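Thioredoxin-like protein (Parabacteroides distasonis, PDB 4FO5) is of undetermined function; it has a thioredoxin-like fold, in the AhpC/TSA family, but lacks the redox-active CXXC motif of thioredoxins. Local coordinates at residues F39-Y43 with I79-V84. Residues are numbered along the deposited sequence; the frame is centred on the assembly and turned at random.
Sequences FWAAY and IFTETV
Trp40 drives the benzo edge of its indole into the side of helix 77-87, where the methyl of Thr83 meets it head-on. Thr83 CG2 lies near the ring plane, 3.6 Å from Trp40 CZ3 and equally close to CH2, so the methyl abuts the rim and covers neither face. CG of Trp40 sits between the backbone N and the carbonyl carbon (chi1 69°), and together with chi2 of -73° this brings the benzo ring to the helix. From the next residue, Val84 CG2 comes to the same edge at 4.0 Å from Trp40 CZ2, its side chain running roughly at right angles to that of Trp40. Phe80 adds a looser, oblique contact and has a second aromatic neighbour in His96.

Just past the strand, Ala42 points its methyl at the helix and settles between two residues one turn apart: Ala42 CB is 3.8 Å from Ile79 CG2 and 3.6 Å from Thr83 OG1. That hydroxyl is turned back into its own helix, donating to Ile79 O at 2.6 Å. The carbonyl also takes the Thr83 amide, and the two donors arrive from opposite faces of its plane. With OG1 tied down in this way, CG2 is fixed facing Trp40. A serine here would probably keep a hydroxyl for Ile79 O but leave a gap at the indole edge where the methyl had been.

Arg48 and Asn51 of helix 45-58 also touch Trp40, Arg48 reaching Thr83 as well, and Asp74, beyond strand 66-72, accepts a hydrogen bond from Ala42 N. No hydrogen bond crosses the contact: central strand 34-40, leading into what is probably the counterpart of the thioredoxin active-site loop, here without CXXC, meets the helix through apolar packing, with the threonine hydroxyl satisfied inside the helix.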
ATOM      1  N   PHE A  39      -4.147   0.781  -0.148  1.00 26.90           N
ATOM      2  CA  PHE A  39      -5.268   1.027   0.759  1.00 26.56           C
ATOM      3  C   PHE A  39      -6.436   0.225   0.302  1.00 31.37           C
ATOM      4  O   PHE A  39      -6.749   0.202  -0.891  1.00 30.90           O
ATOM      5  CB  PHE A  39      -5.627   2.525   0.812  1.00 29.32           C
ATOM      6  CG  PHE A  39      -4.515   3.364   1.393  1.00 29.72           C
ATOM      7  CD1 PHE A  39      -4.360   3.481   2.767  1.00 31.48           C
ATOM      8  CD2 PHE A  39      -3.570   3.963   0.567  1.00 30.50           C
ATOM      9  CE1 PHE A  39      -3.325   4.256   3.309  1.00 33.52           C
ATOM     10  CE2 PHE A  39      -2.548   4.746   1.104  1.00 33.00           C
ATOM     11  CZ  PHE A  39      -2.426   4.879   2.470  1.00 32.39           C
ATOM     12  N   TRP A  40      -7.100  -0.432   1.248  1.00 29.86           N
ATOM     13  CA  TRP A  40      -8.267  -1.256   0.982  1.00 31.25           C
ATOM     14  C   TRP A  40      -9.119  -1.364   2.246  1.00 36.93           C
ATOM     15  O   TRP A  40      -8.703  -0.924   3.312  1.00 36.23           O
ATOM     16  CB  TRP A  40      -7.833  -2.670   0.496  1.00 29.01           C
ATOM     17  CG  TRP A  40      -7.177  -3.479   1.575  1.00 29.34           C
ATOM     18  CD1 TRP A  40      -5.930  -3.297   2.086  1.00 30.70           C
ATOM     19  CD2 TRP A  40      -7.775  -4.535   2.341  1.00 30.73           C
ATOM     20  NE1 TRP A  40      -5.695  -4.196   3.097  1.00 30.78           N
ATOM     21  CE2 TRP A  40      -6.818  -4.960   3.287  1.00 33.48           C
ATOM     22  CE3 TRP A  40      -9.032  -5.160   2.323  1.00 33.76           C
ATOM     23  CZ2 TRP A  40      -7.073  -5.986   4.210  1.00 34.27           C
ATOM     24  CZ3 TRP A  40      -9.286  -6.173   3.246  1.00 36.27           C
ATOM     25  CH2 TRP A  40      -8.310  -6.584   4.162  1.00 36.31           C
ATOM     26  N   ALA A  41     -10.296  -1.971   2.121  1.00 34.78           N
ATOM     27  CA  ALA A  41     -11.203  -2.266   3.231  1.00 37.51           C
ATOM     28  C   ALA A  41     -12.105  -3.410   2.818  1.00 43.33           C
ATOM     29  O   ALA A  41     -12.462  -3.498   1.642  1.00 41.90           O
ATOM     30  CB  ALA A  41     -12.028  -1.043   3.607  1.00 40.43           C
ATOM     31  N   ALA A  42     -12.461  -4.294   3.770  1.00 43.38           N
ATOM     32  CA  ALA A  42     -13.360  -5.425   3.518  1.00 46.18           C
ATOM     33  C   ALA A  42     -14.717  -4.944   2.960  1.00 51.97           C
ATOM     34  O   ALA A  42     -15.302  -5.642   2.135  1.00 53.82           O
ATOM     35  CB  ALA A  42     -13.569  -6.228   4.795  1.00 49.14           C
ATOM     36  N   TYR A  43     -15.169  -3.718   3.348  1.00 47.97           N
ATOM     37  CA  TYR A  43     -16.426  -3.118   2.870  1.00 49.29           C
ATOM     38  C   TYR A  43     -16.336  -2.627   1.392  1.00 52.84           C
ATOM     39  O   TYR A  43     -17.350  -2.213   0.837  1.00 54.88           O
ATOM     40  CB  TYR A  43     -16.912  -1.981   3.799  1.00 50.50           C
ATOM     41  CG  TYR A  43     -16.039  -0.742   3.855  1.00 48.02           C
ATOM     42  CD1 TYR A  43     -16.036   0.182   2.812  1.00 48.37           C
ATOM     43  CD2 TYR A  43     -15.322  -0.423   5.007  1.00 48.27           C
ATOM     44  CE1 TYR A  43     -15.292   1.359   2.886  1.00 47.98           C
ATOM     45  CE2 TYR A  43     -14.570   0.748   5.092  1.00 47.32           C
ATOM     46  CZ  TYR A  43     -14.548   1.633   4.024  1.00 53.75           C
ATOM     47  OH  TYR A  43     -13.793   2.785   4.090  1.00 53.69           O
ATOM     48  N   ILE A  79     -12.589  -7.630  11.954  1.00 56.28           N
ATOM     49  CA  ILE A  79     -12.938  -7.663  10.530  1.00 54.35           C
ATOM     50  C   ILE A  79     -11.631  -7.752   9.709  1.00 54.80           C
ATOM     51  O   ILE A  79     -11.563  -8.554   8.786  1.00 53.28           O
ATOM     52  CB  ILE A  79     -13.827  -6.451  10.120  1.00 58.27           C
ATOM     53  CG1 ILE A  79     -15.231  -6.500  10.778  1.00 63.04           C
ATOM     54  CG2 ILE A  79     -13.909  -6.260   8.589  1.00 56.75           C
ATOM     55  CD1 ILE A  79     -16.146  -7.766  10.481  1.00 78.06           C
ATOM     56  N   PHE A  80     -10.590  -6.977  10.082  1.00 50.12           N
ATOM     57  CA  PHE A  80      -9.287  -7.020   9.403  1.00 46.24           C
ATOM     58  C   PHE A  80      -8.644  -8.410   9.544  1.00 50.05           C
ATOM     59  O   PHE A  80      -8.188  -8.974   8.553  1.00 47.88           O
ATOM     60  CB  PHE A  80      -8.341  -5.927   9.940  1.00 46.98           C
ATOM     61  CG  PHE A  80      -6.861  -6.141   9.684  1.00 45.69           C
ATOM     62  CD1 PHE A  80      -6.306  -5.873   8.437  1.00 45.25           C
ATOM     63  CD2 PHE A  80      -6.022  -6.597  10.697  1.00 48.24           C
ATOM     64  CE1 PHE A  80      -4.937  -6.055   8.206  1.00 44.40           C
ATOM     65  CE2 PHE A  80      -4.656  -6.784  10.466  1.00 49.43           C
ATOM     66  CZ  PHE A  80      -4.122  -6.518   9.220  1.00 44.80           C
ATOM     67  N   THR A  81      -8.632  -8.955  10.767  1.00 48.63           N
ATOM     68  CA  THR A  81      -8.040 -10.244  11.112  1.00 49.56           C
ATOM     69  C   THR A  81      -8.694 -11.393  10.331  1.00 54.51           C
ATOM     70  O   THR A  81      -7.979 -12.144   9.668  1.00 53.99           O
ATOM     71  CB  THR A  81      -8.095 -10.428  12.641  1.00 58.75           C
ATOM     72  OG1 THR A  81      -7.060  -9.608  13.187  1.00 57.88           O
ATOM     73  CG2 THR A  81      -7.885 -11.869  13.085  1.00 59.34           C
ATOM     74  N   GLU A  82     -10.027 -11.501  10.385  1.00 52.51           N
ATOM     75  CA  GLU A  82     -10.815 -12.537   9.704  1.00 53.38           C
ATOM     76  C   GLU A  82     -10.613 -12.482   8.178  1.00 52.74           C
ATOM     77  O   GLU A  82     -10.393 -13.527   7.562  1.00 51.60           O
ATOM     78  CB  GLU A  82     -12.302 -12.349  10.064  1.00 57.74           C
ATOM     79  CG  GLU A  82     -13.208 -13.526   9.775  1.00 74.23           C
ATOM     80  CD  GLU A  82     -14.673 -13.244  10.047  1.00104.81           C
ATOM     81  OE1 GLU A  82     -15.211 -12.272   9.467  1.00 99.41           O
ATOM     82  OE2 GLU A  82     -15.288 -14.005  10.831  1.00105.21           O
ATOM     83  N   THR A  83     -10.647 -11.259   7.585  1.00 46.52           N
ATOM     84  CA  THR A  83     -10.495 -11.021   6.143  1.00 43.61           C
ATOM     85  C   THR A  83      -9.111 -11.470   5.645  1.00 44.74           C
ATOM     86  O   THR A  83      -9.027 -12.202   4.663  1.00 42.21           O
ATOM     87  CB  THR A  83     -10.770  -9.535   5.798  1.00 48.25           C
ATOM     88  OG1 THR A  83     -12.070  -9.172   6.272  1.00 52.16           O
ATOM     89  CG2 THR A  83     -10.721  -9.268   4.320  1.00 44.41           C
ATOM     90  N   VAL A  84      -8.035 -11.041   6.327  1.00 42.08           N
ATOM     91  CA  VAL A  84      -6.654 -11.370   5.961  1.00 41.24           C
ATOM     92  C   VAL A  84      -6.438 -12.908   6.069  1.00 45.96           C
ATOM     93  O   VAL A  84      -5.769 -13.492   5.208  1.00 45.17           O
ATOM     94  CB  VAL A  84      -5.675 -10.522   6.818  1.00 45.90           C
ATOM     95  CG1 VAL A  84      -4.245 -10.993   6.663  1.00 46.35           C
ATOM     96  CG2 VAL A  84      -5.779  -9.051   6.426  1.00 43.82           C
TER